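LPXTG family cell surface protein Fms2 (Enterococcus faecium DO, PDB 5FCE) is a cell-wall-anchored surface adhesin whose ligand-binding region, the part held in this chain, probably attaches the bacterium to its host ligands. Local coordinates at residues A[3-8]-A[27-32]; A[35-40]-A[61-66]; A[21-26]-A[70-75]; A[46-51]-A[98-103]. One frame throughout, in Å; residues are numbered along the deposited sequence.

Contact 1. Residues A[3-8]-A[27-32]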
loop_
_atom_site.group_PDB
_atom_site.type_symbol
_atom_site.label_atom_id
_atom_site.label_comp_id
_atom_site.label_asym_id
_atom_site.label_seq_id
_atom_site.Cartn_x
_atom_site.Cartn_y
_atom_site.Cartn_z
ATOM N N ASN A 3 4.577 -17.974 -3.456
ATOM C CA ASN A 3 3.912 -16.905 -2.704
ATOM C C ASN A 3 3.581 -15.687 -3.568
ATOM O O ASN A 3 4.418 -15.219 -4.336
ATOM C CB ASN A 3 4.787 -16.421 -1.539
ATOM C CG ASN A 3 4.932 -17.445 -0.431
ATOM O OD1 ASN A 3 4.094 -18.335 -0.266
ATOM N ND2 ASN A 3 6.001 -17.311 0.353
ATOM N N LEU A 4 2.364 -15.169 -3.420
ATOM C CA LEU A 4 2.003 -13.871 -4.001
ATOM C C LEU A 4 2.905 -12.753 -3.481
ATOM O O LEU A 4 3.154 -12.661 -2.278
ATOM C CB LEU A 4 0.554 -13.534 -3.646
ATOM C CG LEU A 4 0.045 -12.133 -3.991
ATOM C CD1 LEU A 4 -0.137 -11.995 -5.484
ATOM C CD2 LEU A 4 -1.280 -11.860 -3.256
ATOM N N SER A 5 3.392 -11.911 -4.391
ATOM C CA SER A 5 4.064 -10.665 -4.020
ATOM C C SER A 5 3.658 -9.553 -4.971
ATOM O O SER A 5 3.150 -9.807 -6.071
ATOM C CB SER A 5 5.583 -10.818 -4.023
ATOM O OG SER A 5 6.037 -11.219 -5.294
ATOM N N PHE A 6 3.893 -8.315 -4.546
ATOM C CA PHE A 6 3.577 -7.143 -5.363
ATOM C C PHE A 6 4.809 -6.279 -5.571
ATOM O O PHE A 6 5.616 -6.099 -4.654
ATOM C CB PHE A 6 2.491 -6.284 -4.687
ATOM C CG PHE A 6 1.176 -6.988 -4.500
ATOM C CD1 PHE A 6 0.223 -7.017 -5.524
ATOM C CD2 PHE A 6 0.881 -7.618 -3.294
ATOM C CE1 PHE A 6 -1.008 -7.674 -5.337
ATOM C CE2 PHE A 6 -0.326 -8.281 -3.111
ATOM C CZ PHE A 6 -1.273 -8.316 -4.142
ATOM N N THR A 7 4.955 -5.736 -6.775
ATOM C CA THR A 7 5.968 -4.717 -7.017
ATOM C C THR A 7 5.228 -3.402 -7.211
ATOM O O THR A 7 4.041 -3.403 -7.540
ATOM C CB THR A 7 6.818 -5.065 -8.256
ATOM O OG1 THR A 7 7.828 -4.067 -8.469
ATOM C CG2 THR A 7 5.948 -5.112 -9.457
ATOM N N VAL A 8 5.914 -2.282 -6.993
ATOM C CA VAL A 8 5.298 -0.971 -7.154
ATOM C C VAL A 8 6.278 -0.052 -7.838
ATOM O O VAL A 8 7.441 0.012 -7.434
ATOM C CB VAL A 8 4.926 -0.341 -5.789
ATOM C CG1 VAL A 8 4.360 1.076 -5.973
ATOM C CG2 VAL A 8 3.932 -1.198 -5.070
ATOM N N LYS A 27 1.515 -4.315 -8.686
ATOM C CA LYS A 27 1.556 -5.344 -9.730
ATOM C C LYS A 27 1.829 -6.707 -9.101
ATOM O O LYS A 27 2.910 -6.952 -8.559
ATOM C CB LYS A 27 2.619 -5.008 -10.785
ATOM C CG LYS A 27 2.663 -5.992 -11.955
ATOM C CD LYS A 27 3.645 -5.587 -13.058
ATOM C CE LYS A 27 5.097 -5.824 -12.658
ATOM N NZ LYS A 27 6.011 -6.171 -13.803
ATOM N N PRO A 28 0.838 -7.606 -9.151
ATOM C CA PRO A 28 1.049 -8.923 -8.542
ATOM C C PRO A 28 1.922 -9.808 -9.414
ATOM O O PRO A 28 1.963 -9.616 -10.636
ATOM C CB PRO A 28 -0.356 -9.514 -8.466
ATOM C CG PRO A 28 -1.168 -8.775 -9.503
ATOM C CD PRO A 28 -0.494 -7.453 -9.768
ATOM N N ASN A 29 2.590 -10.781 -8.803
ATOM C CA ASN A 29 3.438 -11.697 -9.555
ATOM C C ASN A 29 2.660 -12.906 -10.069
ATOM O O ASN A 29 3.134 -13.642 -10.937
ATOM C CB ASN A 29 4.640 -12.157 -8.719
ATOM C CG ASN A 29 4.244 -13.072 -7.567
ATOM O OD1 ASN A 29 3.163 -12.935 -6.997
ATOM N ND2 ASN A 29 5.127 -14.004 -7.217
ATOM N N LYS A 30 1.460 -13.092 -9.535
ATOM C CA LYS A 30 0.626 -14.223 -9.910
ATOM C C LYS A 30 -0.826 -13.811 -9.802
ATOM O O LYS A 30 -1.135 -12.777 -9.205
ATOM C CB LYS A 30 0.913 -15.415 -9.001
ATOM C CG LYS A 30 0.619 -15.150 -7.543
ATOM C CD LYS A 30 0.980 -16.351 -6.687
ATOM C CE LYS A 30 0.170 -17.576 -7.093
ATOM N NZ LYS A 30 0.044 -18.549 -5.970
ATOM N N SER A 31 -1.712 -14.597 -10.401
ATOM C CA SER A 31 -3.138 -14.313 -10.334
ATOM C C SER A 31 -3.731 -14.972 -9.091
ATOM O O SER A 31 -3.546 -16.171 -8.871
ATOM C CB SER A 31 -3.856 -14.811 -11.594
ATOM O OG SER A 31 -3.446 -14.095 -12.741
ATOM N N VAL A 32 -4.431 -14.181 -8.281
ATOM C CA VAL A 32 -5.032 -14.650 -7.033
ATOM C C VAL A 32 -6.365 -13.952 -6.844
ATOM O O VAL A 32 -6.456 -12.735 -6.993
ATOM C CB VAL A 32 -4.148 -14.312 -5.802
ATOM C CG1 VAL A 32 -4.831 -14.762 -4.502
ATOM C CG2 VAL A 32 -2.786 -14.963 -5.910
#

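Contact 2. Residues A[35-40]-A[61-66]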
loop_
_atom_site.group_PDB
_atom_site.type_symbol
_atom_site.label_atom_id
_atom_site.label_comp_id
_atom_site.label_asym_id
_atom_site.label_seq_id
_atom_site.Cartn_x
_atom_site.Cartn_y
_atom_site.Cartn_z
ATOM N N SER A 35 -11.002 -13.329 -0.951
ATOM C CA SER A 35 -12.263 -12.914 -0.347
ATOM C C SER A 35 -12.137 -11.652 0.504
ATOM O O SER A 35 -12.967 -10.742 0.415
ATOM C CB SER A 35 -12.802 -14.065 0.502
ATOM O OG SER A 35 -13.949 -13.689 1.229
ATOM N N ASP A 36 -11.103 -11.605 1.336
ATOM C CA ASP A 36 -10.933 -10.481 2.250
ATOM C C ASP A 36 -9.496 -9.993 2.255
ATOM O O ASP A 36 -8.565 -10.761 2.497
ATOM C CB ASP A 36 -11.369 -10.879 3.655
ATOM C CG ASP A 36 -12.810 -11.281 3.701
ATOM O OD1 ASP A 36 -13.659 -10.378 3.849
ATOM O OD2 ASP A 36 -13.083 -12.493 3.548
ATOM N N VAL A 37 -9.323 -8.711 1.968
ATOM C CA VAL A 37 -7.993 -8.143 1.823
ATOM C C VAL A 37 -7.883 -6.937 2.765
ATOM O O VAL A 37 -8.856 -6.222 2.970
ATOM C CB VAL A 37 -7.729 -7.753 0.352
ATOM C CG1 VAL A 37 -6.452 -6.930 0.204
ATOM C CG2 VAL A 37 -7.646 -9.007 -0.520
ATOM N N HIS A 38 -6.717 -6.754 3.374
ATOM C CA HIS A 38 -6.479 -5.617 4.264
ATOM C C HIS A 38 -5.102 -5.083 3.942
ATOM O O HIS A 38 -4.107 -5.776 4.155
ATOM C CB HIS A 38 -6.515 -6.087 5.718
ATOM C CG HIS A 38 -6.236 -5.011 6.723
ATOM N ND1 HIS A 38 -5.805 -5.292 8.002
ATOM C CD2 HIS A 38 -6.346 -3.662 6.651
ATOM C CE1 HIS A 38 -5.663 -4.164 8.675
ATOM N NE2 HIS A 38 -5.976 -3.159 7.875
ATOM N N ALA A 39 -5.034 -3.864 3.419
ATOM C CA ALA A 39 -3.748 -3.295 3.028
ATOM C C ALA A 39 -3.362 -2.204 4.015
ATOM O O ALA A 39 -4.174 -1.334 4.333
ATOM C CB ALA A 39 -3.824 -2.755 1.623
ATOM N N VAL A 40 -2.133 -2.267 4.523
ATOM C CA VAL A 40 -1.694 -1.333 5.558
ATOM C C VAL A 40 -0.403 -0.647 5.123
ATOM O O VAL A 40 0.595 -1.312 4.837
ATOM C CB VAL A 40 -1.480 -2.035 6.925
ATOM C CG1 VAL A 40 -0.965 -1.041 7.962
ATOM C CG2 VAL A 40 -2.770 -2.671 7.420
ATOM N N LYS A 61 -13.093 -6.227 -0.262
ATOM C CA LYS A 61 -13.752 -7.524 -0.383
ATOM C C LYS A 61 -13.701 -7.995 -1.822
ATOM O O LYS A 61 -13.792 -7.178 -2.739
ATOM C CB LYS A 61 -15.212 -7.437 0.084
ATOM C CG LYS A 61 -15.381 -6.939 1.512
ATOM C CD LYS A 61 -15.475 -5.412 1.541
ATOM C CE LYS A 61 -15.328 -4.823 2.940
ATOM N NZ LYS A 61 -14.540 -3.560 2.899
ATOM N N ASP A 62 -13.544 -9.307 -2.005
ATOM C CA ASP A 62 -13.601 -9.960 -3.316
ATOM C C ASP A 62 -12.696 -9.305 -4.340
ATOM O O ASP A 62 -13.149 -8.759 -5.348
ATOM C CB ASP A 62 -15.047 -10.041 -3.805
ATOM C CG ASP A 62 -15.941 -10.786 -2.824
ATOM O OD1 ASP A 62 -15.595 -11.934 -2.466
ATOM O OD2 ASP A 62 -16.960 -10.214 -2.385
ATOM N N VAL A 63 -11.405 -9.364 -4.059
ATOM C CA VAL A 63 -10.412 -8.741 -4.912
ATOM C C VAL A 63 -9.918 -9.767 -5.928
ATOM O O VAL A 63 -9.731 -10.952 -5.609
ATOM C CB VAL A 63 -9.249 -8.167 -4.074
ATOM C CG1 VAL A 63 -8.171 -7.569 -4.979
ATOM C CG2 VAL A 63 -9.760 -7.117 -3.106
ATOM N N GLN A 64 -9.761 -9.311 -7.164
ATOM C CA GLN A 64 -9.288 -10.145 -8.256
ATOM C C GLN A 64 -7.961 -9.574 -8.758
ATOM O O GLN A 64 -7.933 -8.509 -9.386
ATOM C CB GLN A 64 -10.347 -10.133 -9.361
ATOM C CG GLN A 64 -9.958 -10.755 -10.684
ATOM C CD GLN A 64 -10.863 -10.267 -11.813
ATOM O OE1 GLN A 64 -10.388 -9.809 -12.857
ATOM N NE2 GLN A 64 -12.177 -10.350 -11.595
ATOM N N TRP A 65 -6.866 -10.266 -8.446
ATOM C CA TRP A 65 -5.539 -9.877 -8.905
ATOM C C TRP A 65 -5.142 -10.724 -10.105
ATOM O O TRP A 65 -5.280 -11.951 -10.086
ATOM C CB TRP A 65 -4.507 -10.038 -7.785
ATOM C CG TRP A 65 -4.590 -8.961 -6.731
ATOM C CD1 TRP A 65 -4.650 -7.604 -6.941
ATOM C CD2 TRP A 65 -4.592 -9.144 -5.307
ATOM N NE1 TRP A 65 -4.701 -6.942 -5.734
ATOM C CE2 TRP A 65 -4.671 -7.865 -4.716
ATOM C CE3 TRP A 65 -4.542 -10.269 -4.470
ATOM C CZ2 TRP A 65 -4.708 -7.678 -3.329
ATOM C CZ3 TRP A 65 -4.573 -10.077 -3.089
ATOM C CH2 TRP A 65 -4.657 -8.793 -2.535
ATOM N N THR A 66 -4.683 -10.056 -11.156
ATOM C CA THR A 66 -4.211 -10.730 -12.353
ATOM C C THR A 66 -2.722 -10.479 -12.521
ATOM O O THR A 66 -2.278 -9.329 -12.528
ATOM C CB THR A 66 -4.951 -10.228 -13.587
ATOM O OG1 THR A 66 -6.356 -10.450 -13.406
ATOM C CG2 THR A 66 -4.483 -10.970 -14.811
#

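Contact 3. Residues A[21-26]-A[70-75]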
loop_
_atom_site.group_PDB
_atom_site.type_symbol
_atom_site.label_atom_id
_atom_site.label_comp_id
_atom_site.label_asym_id
_atom_site.label_seq_id
_atom_site.Cartn_x
_atom_site.Cartn_y
_atom_site.Cartn_z
ATOM N N VAL A 21 -5.849 11.294 0.242
ATOM C CA VAL A 21 -5.923 9.910 -0.205
ATOM C C VAL A 21 -4.611 9.539 -0.897
ATOM O O VAL A 21 -4.077 10.322 -1.685
ATOM C CB VAL A 21 -7.125 9.693 -1.158
ATOM C CG1 VAL A 21 -7.058 8.319 -1.822
ATOM C CG2 VAL A 21 -8.434 9.860 -0.393
ATOM N N ILE A 22 -4.093 8.354 -0.577
ATOM C CA ILE A 22 -2.927 7.811 -1.247
ATOM C C ILE A 22 -3.356 6.699 -2.188
ATOM O O ILE A 22 -4.050 5.757 -1.783
ATOM C CB ILE A 22 -1.892 7.264 -0.246
ATOM C CG1 ILE A 22 -1.430 8.390 0.684
ATOM C CG2 ILE A 22 -0.704 6.639 -0.986
ATOM C CD1 ILE A 22 -0.593 7.939 1.876
ATOM N N THR A 23 -2.960 6.827 -3.450
ATOM C CA THR A 23 -3.273 5.835 -4.466
ATOM C C THR A 23 -2.001 5.060 -4.828
ATOM O O THR A 23 -0.972 5.655 -5.183
ATOM C CB THR A 23 -3.891 6.515 -5.707
ATOM O OG1 THR A 23 -5.149 7.108 -5.337
ATOM C CG2 THR A 23 -4.119 5.518 -6.804
ATOM N N ILE A 24 -2.071 3.734 -4.722
ATOM C CA ILE A 24 -0.910 2.873 -4.949
ATOM C C ILE A 24 -1.206 1.811 -5.987
ATOM O O ILE A 24 -2.046 0.932 -5.769
ATOM C CB ILE A 24 -0.481 2.146 -3.661
ATOM C CG1 ILE A 24 -0.211 3.152 -2.549
ATOM C CG2 ILE A 24 0.764 1.321 -3.910
ATOM C CD1 ILE A 24 -0.067 2.538 -1.164
ATOM N N PRO A 25 -0.498 1.870 -7.121
ATOM C CA PRO A 25 -0.665 0.843 -8.148
ATOM C C PRO A 25 0.254 -0.326 -7.851
ATOM O O PRO A 25 1.480 -0.172 -7.886
ATOM C CB PRO A 25 -0.238 1.557 -9.439
ATOM C CG PRO A 25 0.615 2.731 -8.995
ATOM C CD PRO A 25 0.514 2.875 -7.492
ATOM N N VAL A 26 -0.327 -1.475 -7.530
ATOM C CA VAL A 26 0.483 -2.656 -7.267
ATOM C C VAL A 26 0.408 -3.632 -8.434
ATOM O O VAL A 26 -0.614 -3.738 -9.111
ATOM C CB VAL A 26 0.079 -3.358 -5.946
ATOM C CG1 VAL A 26 0.112 -2.355 -4.780
ATOM C CG2 VAL A 26 -1.308 -3.961 -6.057
ATOM N N GLU A 70 -1.674 -4.060 -13.287
ATOM C CA GLU A 70 -1.726 -3.121 -12.166
ATOM C C GLU A 70 -3.090 -3.081 -11.488
ATOM O O GLU A 70 -4.133 -3.076 -12.146
ATOM C CB GLU A 70 -1.319 -1.709 -12.598
ATOM C CG GLU A 70 0.172 -1.430 -12.424
ATOM C CD GLU A 70 0.544 -0.013 -12.797
ATOM O OE1 GLU A 70 -0.361 0.755 -13.187
ATOM O OE2 GLU A 70 1.742 0.327 -12.688
ATOM N N TYR A 71 -3.063 -3.076 -10.162
ATOM C CA TYR A 71 -4.269 -3.015 -9.358
ATOM C C TYR A 71 -4.116 -1.795 -8.468
ATOM O O TYR A 71 -3.042 -1.558 -7.899
ATOM C CB TYR A 71 -4.431 -4.289 -8.516
ATOM C CG TYR A 71 -5.630 -4.217 -7.597
ATOM C CD1 TYR A 71 -5.513 -3.705 -6.305
ATOM C CD2 TYR A 71 -6.884 -4.628 -8.029
ATOM C CE1 TYR A 71 -6.609 -3.616 -5.472
ATOM C CE2 TYR A 71 -7.992 -4.540 -7.197
ATOM C CZ TYR A 71 -7.846 -4.039 -5.921
ATOM O OH TYR A 71 -8.938 -3.949 -5.084
ATOM N N THR A 72 -5.176 -1.007 -8.355
ATOM C CA THR A 72 -5.066 0.251 -7.645
ATOM C C THR A 72 -5.671 0.191 -6.249
ATOM O O THR A 72 -6.862 -0.046 -6.085
ATOM C CB THR A 72 -5.708 1.383 -8.441
ATOM O OG1 THR A 72 -4.901 1.652 -9.597
ATOM C CG2 THR A 72 -5.775 2.616 -7.599
ATOM N N ILE A 73 -4.828 0.401 -5.247
ATOM C CA ILE A 73 -5.270 0.483 -3.864
ATOM C C ILE A 73 -5.385 1.952 -3.472
ATOM O O ILE A 73 -4.507 2.768 -3.792
ATOM C CB ILE A 73 -4.292 -0.239 -2.923
ATOM C CG1 ILE A 73 -4.208 -1.720 -3.302
ATOM C CG2 ILE A 73 -4.733 -0.094 -1.471
ATOM C CD1 ILE A 73 -3.069 -2.486 -2.640
HETATM N N MSE A 74 -6.477 2.291 -2.797
HETATM C CA MSE A 74 -6.684 3.656 -2.339
HETATM C C MSE A 74 -6.753 3.654 -0.831
HETATM O O MSE A 74 -7.552 2.912 -0.238
HETATM C CB MSE A 74 -7.972 4.220 -2.924
HETATM C CG MSE A 74 -8.017 4.169 -4.447
HETATM SE SE MSE A 74 -9.637 5.071 -5.076
HETATM C CE MSE A 74 -10.235 5.840 -3.369
ATOM N N ILE A 75 -5.915 4.482 -0.212
ATOM C CA ILE A 75 -5.801 4.537 1.244
ATOM C C ILE A 75 -5.983 5.956 1.801
ATOM O O ILE A 75 -5.360 6.911 1.327
ATOM C CB ILE A 75 -4.446 3.944 1.694
ATOM C CG1 ILE A 75 -4.471 2.410 1.566
ATOM C CG2 ILE A 75 -4.148 4.311 3.123
ATOM C CD1 ILE A 75 -3.116 1.728 1.809
HETATM O O HOH W 1 3.266 0.040 -10.165
#

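Contact 4. Residues A[46-51]-A[98-103]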
loop_
_atom_site.group_PDB
_atom_site.type_symbol
_atom_site.label_atom_id
_atom_site.label_comp_id
_atom_site.label_asym_id
_atom_site.label_seq_id
_atom_site.Cartn_x
_atom_site.Cartn_y
_atom_site.Cartn_z
ATOM N N ASP A 46 6.068 -5.238 11.217
ATOM C CA ASP A 46 6.369 -6.509 10.564
ATOM C C ASP A 46 5.114 -7.267 10.115
ATOM O O ASP A 46 5.203 -8.335 9.517
ATOM C CB ASP A 46 7.254 -7.382 11.467
ATOM C CG ASP A 46 6.548 -7.830 12.740
ATOM O OD1 ASP A 46 5.383 -7.435 12.989
ATOM O OD2 ASP A 46 7.182 -8.576 13.515
ATOM N N GLY A 47 3.952 -6.696 10.400
ATOM C CA GLY A 47 2.692 -7.310 10.028
ATOM C C GLY A 47 2.174 -8.316 11.046
ATOM O O GLY A 47 1.149 -8.963 10.803
ATOM N N ASN A 48 2.872 -8.454 12.174
ATOM C CA ASN A 48 2.472 -9.413 13.210
ATOM C C ASN A 48 1.836 -8.695 14.398
ATOM O O ASN A 48 2.210 -7.561 14.715
ATOM C CB ASN A 48 3.673 -10.247 13.676
ATOM C CG ASN A 48 4.280 -11.070 12.559
ATOM O OD1 ASN A 48 3.573 -11.793 11.855
ATOM N ND2 ASN A 48 5.594 -10.956 12.377
ATOM N N GLY A 49 0.883 -9.350 15.059
ATOM C CA GLY A 49 0.172 -8.725 16.165
ATOM C C GLY A 49 -0.676 -7.563 15.678
ATOM O O GLY A 49 -1.109 -7.550 14.519
ATOM N N SER A 50 -0.906 -6.583 16.547
ATOM C CA SER A 50 -1.683 -5.409 16.172
ATOM C C SER A 50 -0.863 -4.458 15.296
ATOM O O SER A 50 0.367 -4.440 15.363
ATOM C CB SER A 50 -2.178 -4.684 17.417
ATOM O OG SER A 50 -1.139 -4.564 18.368
ATOM N N SER A 51 -1.553 -3.669 14.480
ATOM C CA SER A 51 -0.878 -2.767 13.553
ATOM C C SER A 51 -0.134 -1.666 14.302
ATOM O O SER A 51 -0.593 -1.178 15.344
ATOM C CB SER A 51 -1.880 -2.164 12.572
ATOM O OG SER A 51 -2.778 -1.308 13.246
ATOM N N GLY A 98 -5.872 -14.604 5.185
ATOM C CA GLY A 98 -5.069 -15.197 6.238
ATOM C C GLY A 98 -3.574 -15.190 5.997
ATOM O O GLY A 98 -2.787 -15.524 6.895
ATOM N N GLN A 99 -3.175 -14.820 4.786
ATOM C CA GLN A 99 -1.756 -14.772 4.426
ATOM C C GLN A 99 -1.328 -13.322 4.302
ATOM O O GLN A 99 -2.168 -12.420 4.387
ATOM C CB GLN A 99 -1.500 -15.547 3.124
ATOM C CG GLN A 99 -1.960 -17.031 3.224
ATOM C CD GLN A 99 -1.326 -17.775 4.397
ATOM O OE1 GLN A 99 -0.126 -17.633 4.657
ATOM N NE2 GLN A 99 -2.136 -18.571 5.123
HETATM N N MSE A 100 -0.030 -13.085 4.149
HETATM C CA MSE A 100 0.426 -11.702 4.039
HETATM C C MSE A 100 1.663 -11.581 3.183
HETATM O O MSE A 100 2.449 -12.518 3.072
HETATM C CB MSE A 100 0.687 -11.105 5.418
HETATM C CG MSE A 100 1.714 -11.835 6.250
HETATM SE SE MSE A 100 1.983 -10.747 7.847
HETATM C CE MSE A 100 3.414 -9.663 7.105
ATOM N N THR A 101 1.832 -10.415 2.576
ATOM C CA THR A 101 3.039 -10.135 1.826
ATOM C C THR A 101 3.406 -8.678 2.043
ATOM O O THR A 101 2.530 -7.837 2.237
ATOM C CB THR A 101 2.873 -10.472 0.327
ATOM O OG1 THR A 101 4.129 -10.318 -0.346
ATOM C CG2 THR A 101 1.827 -9.586 -0.329
ATOM N N ILE A 102 4.703 -8.394 2.057
ATOM C CA ILE A 102 5.183 -7.047 2.305
ATOM C C ILE A 102 5.950 -6.547 1.094
ATOM O O ILE A 102 6.897 -7.192 0.644
ATOM C CB ILE A 102 6.103 -6.991 3.540
ATOM C CG1 ILE A 102 5.360 -7.466 4.786
ATOM C CG2 ILE A 102 6.613 -5.565 3.763
ATOM C CD1 ILE A 102 6.261 -7.636 6.003
ATOM N N THR A 103 5.521 -5.409 0.555
ATOM C CA THR A 103 6.278 -4.707 -0.472
ATOM C C THR A 103 7.026 -3.594 0.240
ATOM O O THR A 103 6.401 -2.719 0.847
ATOM C CB THR A 103 5.347 -4.095 -1.523
ATOM O OG1 THR A 103 4.524 -5.122 -2.083
ATOM C CG2 THR A 103 6.132 -3.405 -2.628
#

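Contact 1. Residues A[3-8]-A[27-32]
Asn3 begins the pairing with its carbonyl: Asn3 O accepts a hydrogen bond from Asn29 ND2 at 3.2 Å, and the accepting oxygen lies close to the amide plane of Asn29. Leu4 meets the other segment through one methyl. CG stands anti to the backbone N (chi1 172°), and CD1 lies 3.9 Å from Pro28 CB, with Val32 CG2 and the aliphatic CG of Lys30 also against it; the ammonium end of Lys30 goes instead to the carbonyl of Glu2. Ser5 is held twice by Asn29. Ser5 N donates to Asn29 OD1 at 2.8 Å, arriving from above the plane of the amide carbonyl, and Ser5 O takes the backbone N-H of Asn29. The side-chain amide thus grips two peptide groups where the main chains are moving apart. At Phe6 and Thr7 the contact becomes true antiparallel strand pairing, two residue pairs long, between strands 6-7 and 21-28 in a domain assigned by sequence to an immunoglobulin-like family. Phe6 and Pro28 form a non-hydrogen-bonded pair, CA to CA 4.4 Å, with ring atom CE1 of Phe6 3.7 Å from Pro28 CB; Trp65 meets the same phenyl ring edge-to-face. Thr7 and Lys27 exchange two backbone bonds, Thr7 N to Lys27 O at 3.0 Å and Lys27 N to Thr7 O at 2.9 Å. On the exposed face Thr7 CG2 presses tightly on Lys27 CE, 3.4 Å away.

Contact 2. Residues A[35-40]-A[61-66]
Val37 carries CG1 anti to its backbone N (chi1 170°), which leaves CG2 beside that nitrogen, and both methyls face the indole of Trp65, whose CG lies anti to the carbonyl carbon (chi1 -75°). The six-membered end of the indole comes from the opposite direction: Trp65 CH2 is 3.6 Å from Val37 CG2 and 3.8 Å from Val37 CG1, so this one ring carbon meets both branches. Val63 crosses Val37 at about a right angle, its CG2 3.8 Å from Val37 CG2, while its other methyl, CG1, lies over one face of the Trp65 ring toward the rim. A single backbone hydrogen bond joins the segments, Asp62 N to Ser35 O at 2.9 Å; it is nearly straight (172°), although the donor stands above the carbonyl plane. The same oxygen receives the CA-H of Lys61. Both chains turn corners here, at Ser35 and at Lys61 and Asp62, consistent with so short a pairing. Ser35 OG donates to Asp36 OD2, and Asp97 takes the backbone N-H groups of Ser35 and Asp36. Val37 also packs on Val94 and Tyr96 of strand 91-96, and Trp65 meets Tyr71 edge-to-face, so the cluster lies where the sheet containing strand 36-42 approaches strands 63-65 and 71-76.

Contact 3. Residues A[21-26]-A[70-75]
Val26 and Tyr71 stand side by side on the buried face of the ladder, with Val26 CG2 4.0 Å from Tyr71 CB and near the edge of the phenol ring. The other methyl, Val26 CG1, sits anti to the carbonyl carbon (chi1 -54°) and is thereby turned to the tip of Ile73, whose CD1 is 3.8 Å away. Ile22, Ile24 and Ile75 continue this apolar surface: Ile22 and Ile24 pack on Leu41, Ile73 and Ile75 on Val58, and Val26 and Ile75 on Leu92. On the opposite face Thr23 and Thr72 touch methyl to methyl, CG2 to CG2 at 3.4 Å, tighter than usual for carbons, and the ring of Pro25 rests with CB 3.8 Å from Glu70 CD. Strands 21-26 and 71-75 form a regular antiparallel ribbon, their axes at 154°. Ile22 N bonds to Ile75 O at 2.7 Å, and the pairs Ile22-Ile75, Ile24-Ile73 and Val26-Tyr71 each exchange two backbone bonds. Pro25 falls in a non-hydrogen-bonded pair, so its missing N-H costs this ladder nothing. A water bridges Glu70 OE2 to Pro25 O. The chemistry is therefore two-sided: branched apolar groups bury one face; the other mixes threonines with Pro25 and Met74, and the Glu70 charge, paired with Arg12, sits at the strand's end.

Contact 4. Residues A[46-51]-A[98-103]
Met100, present as selenomethionine, reaches the turn at Asp46 and Gly47 with the end of its chain, and this is where packing is closest. Its CG lies between the backbone N and the carbonyl carbon (chi1 59°), and the bend at chi3 (-90°) lays the terminal methyl against the loop: Met100 CE is 3.3 Å from Asp46 O and 3.8 Å from Gly47 CA. The selenium follows the next peptide, with Met100 SE 3.6 Å from Gly47 O. Gly47 has positive phi, and Met100 CE packs directly against its bare alpha carbon. Ile102, on the same side of strand 99-103, adds a lighter touch, its CD1 3.7 Å from Asp46 O. Toward Asn48 the contact is loose. Asn48 stays 4.4 Å from the selenium at its OD1, no hydrogen bond joins the two segments, and only 135 Å² is buried. The loop keeps its own shape on that exposed side: Asp46 OD1 accepts from Asn48 N at 2.8 Å, an Asx turn, and Asp46 OD2 takes Asn48 ND2, both donors coming from above the carboxylate plane. Trp45 NE1 also bonds to Asn48 O. Ile93 and Phe95 of strand 91-96 lie beside Met100. With the Asp46 carboxylate and Asn48 amide bonded to each other within the loop, the link to strand 99-103 rests on van der Waals contact of apolar side-chain ends with backbone carbonyls.

Contacts 1 and 3 share strand 21-28, which pairs with strand 6-7 in one and strand 71-76 in the other; their centres lie about 14 Å apart and their segments alternate along the chain. Contact 2 falls wholly within the sequence between the two segments of contact 3, and its centre is about 12 Å from those of contacts 1 and 3. Trp65 of contact 2 ties these three into one core, touching Phe6 and Tyr71, consistent with a flattened barrel. Contact 4 lies at the surface on strand 99-103, outermost in the four-stranded sheet that contact 2 also reaches; Phe6 O to Thr103 OG1 joins it to contact 1.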